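Local atomic coordinates of mannose-6-phosphate isomerase (Helicobacter pylori, PDB entry 2QH5), a protein that probably makes GDP-mannose from mannose 1-phosphate and GTP, releasing diphosphate, through its N-terminal nucleotidyltransferase domain, the part modelled here, of a type 2 mannose-6-phosphate isomerase. Residues A[132-143]-A[251-262]. Residues are numbered along the deposited sequence; the frame is centred on the assembly and turned at random.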
ATOM      1  N   LEU A 132      11.268   3.242 -12.050  1.00 55.81           N
ATOM      2  CA  LEU A 132      11.562   4.386 -11.165  1.00 55.32           C
ATOM      3  C   LEU A 132      12.057   3.966  -9.784  1.00 58.67           C
ATOM      4  O   LEU A 132      12.940   4.609  -9.215  1.00 61.66           O
ATOM      5  CB  LEU A 132      10.335   5.282 -10.997  1.00 53.28           C
ATOM      6  CG  LEU A 132       9.824   6.037 -12.219  1.00 52.98           C
ATOM      7  CD1 LEU A 132       8.435   6.610 -11.973  1.00 52.27           C
ATOM      8  CD2 LEU A 132      10.808   7.124 -12.613  1.00 50.67           C
ATOM      9  N   ALA A 133      11.485   2.882  -9.256  1.00 61.11           N
ATOM     10  CA  ALA A 133      11.862   2.354  -7.947  1.00 54.76           C
ATOM     11  C   ALA A 133      13.302   1.850  -7.922  1.00 55.44           C
ATOM     12  O   ALA A 133      13.991   1.974  -6.906  1.00 57.22           O
ATOM     13  CB  ALA A 133      10.897   1.254  -7.521  1.00 51.62           C
ATOM     14  N   GLN A 134      13.764   1.291  -9.038  1.00 57.31           N
ATOM     15  CA  GLN A 134      15.152   0.826  -9.132  1.00 57.04           C
ATOM     16  C   GLN A 134      16.139   1.983  -9.184  1.00 57.96           C
ATOM     17  O   GLN A 134      17.333   1.802  -8.915  1.00 55.72           O
ATOM     18  CB  GLN A 134      15.354  -0.068 -10.351  1.00 54.70           C
ATOM     19  CG  GLN A 134      14.574  -1.349 -10.312  1.00 60.57           C
ATOM     20  CD  GLN A 134      14.971  -2.285 -11.427  1.00 67.17           C
ATOM     21  OE1 GLN A 134      14.275  -2.388 -12.443  1.00 66.41           O
ATOM     22  NE2 GLN A 134      16.110  -2.960 -11.259  1.00 63.52           N
ATOM     23  N   LYS A 135      15.632   3.167  -9.531  1.00 62.20           N
ATOM     24  CA  LYS A 135      16.450   4.383  -9.589  1.00 66.54           C
ATOM     25  C   LYS A 135      16.610   5.017  -8.210  1.00 66.78           C
ATOM     26  O   LYS A 135      17.440   5.913  -8.019  1.00 68.10           O
ATOM     27  CB  LYS A 135      15.874   5.390 -10.591  1.00 65.16           C
ATOM     28  CG  LYS A 135      15.611   4.784 -11.958  1.00 68.05           C
ATOM     29  CD  LYS A 135      16.039   5.704 -13.079  1.00 72.67           C
ATOM     30  CE  LYS A 135      16.267   4.919 -14.356  1.00 72.87           C
ATOM     31  NZ  LYS A 135      17.246   5.593 -15.239  1.00 74.58           N
ATOM     32  N   GLY A 136      15.816   4.546  -7.252  1.00 65.25           N
ATOM     33  CA  GLY A 136      15.952   4.973  -5.864  1.00 64.38           C
ATOM     34  C   GLY A 136      14.832   5.881  -5.404  1.00 58.74           C
ATOM     35  O   GLY A 136      14.977   6.579  -4.400  1.00 64.24           O
ATOM     36  N   PHE A 137      13.717   5.857  -6.134  1.00 56.91           N
ATOM     37  CA  PHE A 137      12.546   6.686  -5.842  1.00 51.49           C
ATOM     38  C   PHE A 137      11.427   5.954  -5.072  1.00 55.76           C
ATOM     39  O   PHE A 137      11.342   4.711  -5.084  1.00 56.33           O
ATOM     40  CB  PHE A 137      11.953   7.237  -7.140  1.00 54.47           C
ATOM     41  CG  PHE A 137      12.843   8.211  -7.868  1.00 58.09           C
ATOM     42  CD1 PHE A 137      13.493   7.835  -9.043  1.00 58.89           C
ATOM     43  CD2 PHE A 137      13.002   9.514  -7.400  1.00 57.70           C
ATOM     44  CE1 PHE A 137      14.308   8.733  -9.737  1.00 56.72           C
ATOM     45  CE2 PHE A 137      13.809  10.415  -8.080  1.00 61.52           C
ATOM     46  CZ  PHE A 137      14.465  10.024  -9.254  1.00 61.37           C
ATOM     47  N   LEU A 138      10.587   6.754  -4.408  1.00 50.94           N
ATOM     48  CA  LEU A 138       9.316   6.328  -3.821  1.00 52.57           C
ATOM     49  C   LEU A 138       8.212   6.690  -4.797  1.00 51.78           C
ATOM     50  O   LEU A 138       7.934   7.869  -5.023  1.00 53.29           O
ATOM     51  CB  LEU A 138       9.042   7.056  -2.497  1.00 52.32           C
ATOM     52  CG  LEU A 138      10.071   6.981  -1.368  1.00 54.15           C
ATOM     53  CD1 LEU A 138       9.563   7.731  -0.149  1.00 46.28           C
ATOM     54  CD2 LEU A 138      10.385   5.539  -1.016  1.00 43.68           C
ATOM     55  N   VAL A 139       7.577   5.681  -5.371  1.00 48.18           N
ATOM     56  CA  VAL A 139       6.690   5.916  -6.488  1.00 48.35           C
ATOM     57  C   VAL A 139       5.267   5.884  -6.008  1.00 50.76           C
ATOM     58  O   VAL A 139       4.846   4.953  -5.323  1.00 53.98           O
ATOM     59  CB  VAL A 139       6.904   4.889  -7.635  1.00 46.83           C
ATOM     60  CG1 VAL A 139       6.174   5.324  -8.879  1.00 54.71           C
ATOM     61  CG2 VAL A 139       8.386   4.714  -7.929  1.00 43.37           C
ATOM     62  N   THR A 140       4.537   6.930  -6.369  1.00 57.69           N
ATOM     63  CA  THR A 140       3.123   7.047  -6.071  1.00 60.73           C
ATOM     64  C   THR A 140       2.326   7.055  -7.386  1.00 61.40           C
ATOM     65  O   THR A 140       2.916   7.116  -8.462  1.00 65.17           O
ATOM     66  CB  THR A 140       2.855   8.307  -5.235  1.00 61.50           C
ATOM     67  OG1 THR A 140       1.520   8.256  -4.720  1.00 79.41           O
ATOM     68  CG2 THR A 140       3.045   9.573  -6.063  1.00 59.77           C
ATOM     69  N   PHE A 141       1.000   6.969  -7.303  1.00 59.16           N
ATOM     70  CA  PHE A 141       0.169   6.876  -8.500  1.00 58.39           C
ATOM     71  C   PHE A 141      -0.928   7.937  -8.522  1.00 63.86           C
ATOM     72  O   PHE A 141      -1.681   8.084  -7.558  1.00 63.93           O
ATOM     73  CB  PHE A 141      -0.469   5.488  -8.629  1.00 57.01           C
ATOM     74  CG  PHE A 141       0.503   4.379  -8.945  1.00 59.95           C
ATOM     75  CD1 PHE A 141       1.309   3.819  -7.949  1.00 53.95           C
ATOM     76  CD2 PHE A 141       0.579   3.855 -10.228  1.00 61.75           C
ATOM     77  CE1 PHE A 141       2.195   2.782  -8.238  1.00 58.13           C
ATOM     78  CE2 PHE A 141       1.465   2.812 -10.525  1.00 64.53           C
ATOM     79  CZ  PHE A 141       2.270   2.275  -9.529  1.00 56.72           C
ATOM     80  N   GLY A 142      -1.026   8.661  -9.636  1.00 64.74           N
ATOM     81  CA  GLY A 142      -2.002   9.732  -9.768  1.00 70.03           C
ATOM     82  C   GLY A 142      -3.284   9.323 -10.470  1.00 72.67           C
ATOM     83  O   GLY A 142      -3.260   8.550 -11.428  1.00 72.53           O
ATOM     84  N   VAL A 143      -4.403   9.844  -9.981  1.00 75.42           N
ATOM     85  CA  VAL A 143      -5.702   9.641 -10.615  1.00 79.16           C
ATOM     86  C   VAL A 143      -6.331  11.009 -10.848  1.00 84.69           C
ATOM     87  O   VAL A 143      -6.412  11.830  -9.930  1.00 83.70           O
ATOM     88  CB  VAL A 143      -6.631   8.731  -9.765  1.00 78.43           C
ATOM     89  CG1 VAL A 143      -8.079   8.812 -10.243  1.00 77.78           C
ATOM     90  CG2 VAL A 143      -6.147   7.289  -9.807  1.00 74.07           C
ATOM     91  N   MET A 251       5.234  10.829   2.901  1.00 59.77           N
ATOM     92  CA  MET A 251       4.963  11.377   1.576  1.00 62.88           C
ATOM     93  C   MET A 251       4.855  12.905   1.555  1.00 63.10           C
ATOM     94  O   MET A 251       5.049  13.523   0.520  1.00 68.52           O
ATOM     95  CB  MET A 251       3.723  10.723   0.954  1.00 60.70           C
ATOM     96  CG  MET A 251       3.787   9.205   0.884  1.00 58.14           C
ATOM     97  SD  MET A 251       5.134   8.597  -0.149  1.00 61.67           S
ATOM     98  CE  MET A 251       5.230   6.880   0.323  1.00 61.73           C
ATOM     99  N   GLN A 252       4.576  13.521   2.695  1.00 63.94           N
ATOM    100  CA  GLN A 252       4.538  14.983   2.755  1.00 64.01           C
ATOM    101  C   GLN A 252       5.919  15.605   3.004  1.00 65.91           C
ATOM    102  O   GLN A 252       6.057  16.831   3.053  1.00 65.52           O
ATOM    103  CB  GLN A 252       3.540  15.459   3.814  1.00 61.76           C
ATOM    104  CG  GLN A 252       2.088  15.337   3.388  1.00 64.74           C
ATOM    105  CD  GLN A 252       1.145  16.151   4.256  1.00 74.29           C
ATOM    106  OE1 GLN A 252       0.008  16.418   3.867  1.00 83.03           O
ATOM    107  NE2 GLN A 252       1.612  16.550   5.438  1.00 77.72           N
ATOM    108  N   GLN A 253       6.942  14.767   3.152  1.00 66.01           N
ATOM    109  CA  GLN A 253       8.269  15.262   3.507  1.00 65.36           C
ATOM    110  C   GLN A 253       9.387  14.700   2.661  1.00 63.64           C
ATOM    111  O   GLN A 253      10.500  15.225   2.687  1.00 66.88           O
ATOM    112  CB  GLN A 253       8.563  14.974   4.974  1.00 69.49           C
ATOM    113  CG  GLN A 253       7.992  16.007   5.906  1.00 78.56           C
ATOM    114  CD  GLN A 253       7.168  15.380   6.989  1.00 88.79           C
ATOM    115  OE1 GLN A 253       5.980  15.673   7.121  1.00 97.70           O
ATOM    116  NE2 GLN A 253       7.780  14.489   7.763  1.00 90.75           N
ATOM    117  N   SER A 254       9.106  13.631   1.926  1.00 63.04           N
ATOM    118  CA  SER A 254      10.133  12.992   1.108  1.00 65.78           C
ATOM    119  C   SER A 254      10.490  13.813  -0.147  1.00 64.79           C
ATOM    120  O   SER A 254       9.610  14.314  -0.870  1.00 51.42           O
ATOM    121  CB  SER A 254       9.722  11.568   0.727  1.00 64.67           C
ATOM    122  OG  SER A 254      10.757  10.927   0.004  1.00 66.59           O
ATOM    123  N   HIS A 255      11.792  13.944  -0.385  1.00 61.55           N
ATOM    124  CA  HIS A 255      12.294  14.621  -1.570  1.00 65.54           C
ATOM    125  C   HIS A 255      12.405  13.664  -2.763  1.00 63.32           C
ATOM    126  O   HIS A 255      12.751  14.090  -3.865  1.00 65.84           O
ATOM    127  CB  HIS A 255      13.658  15.253  -1.283  1.00 68.99           C
ATOM    128  CG  HIS A 255      13.623  16.326  -0.239  1.00 80.98           C
ATOM    129  ND1 HIS A 255      13.040  17.556  -0.451  1.00 84.59           N
ATOM    130  CD2 HIS A 255      14.112  16.354   1.025  1.00 87.64           C
ATOM    131  CE1 HIS A 255      13.164  18.294   0.638  1.00 89.96           C
ATOM    132  NE2 HIS A 255      13.810  17.588   1.548  1.00 90.40           N
ATOM    133  N   LYS A 256      12.098  12.386  -2.538  1.00 58.22           N
ATOM    134  CA  LYS A 256      12.339  11.334  -3.527  1.00 49.82           C
ATOM    135  C   LYS A 256      11.079  10.732  -4.146  1.00 51.21           C
ATOM    136  O   LYS A 256      11.031   9.534  -4.418  1.00 56.85           O
ATOM    137  CB  LYS A 256      13.197  10.242  -2.908  1.00 50.99           C
ATOM    138  CG  LYS A 256      14.510  10.775  -2.401  1.00 55.74           C
ATOM    139  CD  LYS A 256      15.456   9.695  -1.941  1.00 60.88           C
ATOM    140  CE  LYS A 256      16.785  10.336  -1.556  1.00 65.15           C
ATOM    141  NZ  LYS A 256      17.659   9.424  -0.784  1.00 67.67           N
ATOM    142  N   ILE A 257      10.086  11.574  -4.414  1.00 51.53           N
ATOM    143  CA  ILE A 257       8.780  11.128  -4.898  1.00 55.42           C
ATOM    144  C   ILE A 257       8.539  11.389  -6.391  1.00 57.17           C
ATOM    145  O   ILE A 257       8.616  12.532  -6.849  1.00 59.48           O
ATOM    146  CB  ILE A 257       7.647  11.785  -4.071  1.00 57.82           C
ATOM    147  CG1 ILE A 257       7.813  11.430  -2.595  1.00 60.01           C
ATOM    148  CG2 ILE A 257       6.249  11.367  -4.576  1.00 55.35           C
ATOM    149  CD1 ILE A 257       6.950  12.251  -1.676  1.00 68.93           C
ATOM    150  N   LYS A 258       8.232  10.325  -7.137  1.00 55.78           N
ATOM    151  CA  LYS A 258       7.751  10.453  -8.516  1.00 54.61           C
ATOM    152  C   LYS A 258       6.327   9.919  -8.668  1.00 54.35           C
ATOM    153  O   LYS A 258       5.838   9.187  -7.819  1.00 57.85           O
ATOM    154  CB  LYS A 258       8.696   9.752  -9.497  1.00 56.60           C
ATOM    155  CG  LYS A 258      10.102  10.358  -9.567  1.00 56.21           C
ATOM    156  CD  LYS A 258      10.107  11.733 -10.218  1.00 55.06           C
ATOM    157  CE  LYS A 258      11.525  12.214 -10.470  1.00 59.41           C
ATOM    158  NZ  LYS A 258      12.056  13.009  -9.341  1.00 64.02           N
ATOM    159  N   MET A 259       5.660  10.287  -9.754  1.00 54.99           N
ATOM    160  CA  MET A 259       4.279   9.879  -9.965  1.00 55.80           C
ATOM    161  C   MET A 259       4.145   9.113 -11.280  1.00 62.66           C
ATOM    162  O   MET A 259       4.928   9.320 -12.207  1.00 67.97           O
ATOM    163  CB  MET A 259       3.370  11.108  -9.982  1.00 54.45           C
ATOM    164  CG  MET A 259       1.909  10.818  -9.688  1.00 57.80           C
ATOM    165  SD  MET A 259       0.832  12.209 -10.068  1.00 53.89           S
ATOM    166  CE  MET A 259       0.579  11.890 -11.808  1.00 67.37           C
ATOM    167  N   VAL A 260       3.173   8.207 -11.337  1.00 64.92           N
ATOM    168  CA  VAL A 260       2.769   7.534 -12.576  1.00 65.10           C
ATOM    169  C   VAL A 260       1.245   7.634 -12.664  1.00 70.08           C
ATOM    170  O   VAL A 260       0.559   7.368 -11.686  1.00 72.84           O
ATOM    171  CB  VAL A 260       3.215   6.047 -12.604  1.00 61.43           C
ATOM    172  CG1 VAL A 260       2.851   5.391 -13.929  1.00 60.91           C
ATOM    173  CG2 VAL A 260       4.707   5.923 -12.368  1.00 53.76           C
ATOM    174  N   GLU A 261       0.713   8.033 -13.816  1.00 76.70           N
ATOM    175  CA  GLU A 261      -0.739   8.201 -13.970  1.00 82.92           C
ATOM    176  C   GLU A 261      -1.486   6.870 -14.042  1.00 86.41           C
ATOM    177  O   GLU A 261      -1.080   5.955 -14.762  1.00 88.88           O
ATOM    178  CB  GLU A 261      -1.065   9.022 -15.219  1.00 84.85           C
ATOM    179  CG  GLU A 261      -0.493  10.428 -15.231  1.00 87.01           C
ATOM    180  CD  GLU A 261      -0.491  11.037 -16.620  1.00 87.45           C
ATOM    181  OE1 GLU A 261      -1.481  10.847 -17.359  1.00 82.98           O
ATOM    182  OE2 GLU A 261       0.504  11.705 -16.974  1.00 90.28           O
ATOM    183  N   LEU A 262      -2.574   6.769 -13.285  1.00 92.22           N
ATOM    184  CA  LEU A 262      -3.458   5.609 -13.361  1.00 99.44           C
ATOM    185  C   LEU A 262      -4.712   5.931 -14.164  1.00105.86           C
ATOM    186  O   LEU A 262      -5.644   6.575 -13.667  1.00106.27           O
ATOM    187  CB  LEU A 262      -3.830   5.087 -11.968  1.00 97.60           C
ATOM    188  CG  LEU A 262      -3.030   3.897 -11.426  1.00 99.15           C
ATOM    189  CD1 LEU A 262      -3.438   3.586  -9.998  1.00 99.57           C
ATOM    190  CD2 LEU A 262      -3.208   2.664 -12.303  1.00 97.62           C
TER
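Val260 CG2 reaches Val139 CG1 and, also at 3.8 Å, Leu132 CD1 from the helix, a worked example of how residues over a hundred positions apart become neighbours when strands 138-143 and 257-261 form a parallel pair within a mixed sheet. Six backbone bonds join the strands, from Leu138 N to Lys256 O (2.8 Å) to the last, Leu262 N to Gly142 O (2.7 Å). The buried part of the contact includes the face of Val139, Phe141 and Val260, where Leu262 CD1 leans on Phe141 CB from the strand's far end. On the reverse face Leu138 CD1 packs 3.4 Å from Ser254 OG, a hydroxyl that accepts from Lys256 N in an ST turn and is also hydrogen-bonded to Glu201. Beyond it Thr140 CG2 meets Ile257 CG2 at 4.0 Å, and the thioether of Met259 folds over Gly142, its SD 3.8 Å from Gly142 CA. Phe137, Lys256 and Lys258 form the more solvent-exposed side, the extended Lys256 chain leading away. Lys258, bent at its second torsion (chi2 -69°), lays its CG over one face of the Phe137 ring, a CH-pi contact 3.9 Å from the centroid, and its amine makes a weak ion pair with Asp162. Gly136 closes helix 119-134 in a Schellman motif. Within this GT-A-type domain, strand 184-194 pairs antiparallel with 138-144, helix 119-134 covers the Val139, Phe141 and Val260 face through Ala125 and Ala129, and helix 195-205 packs on Leu138.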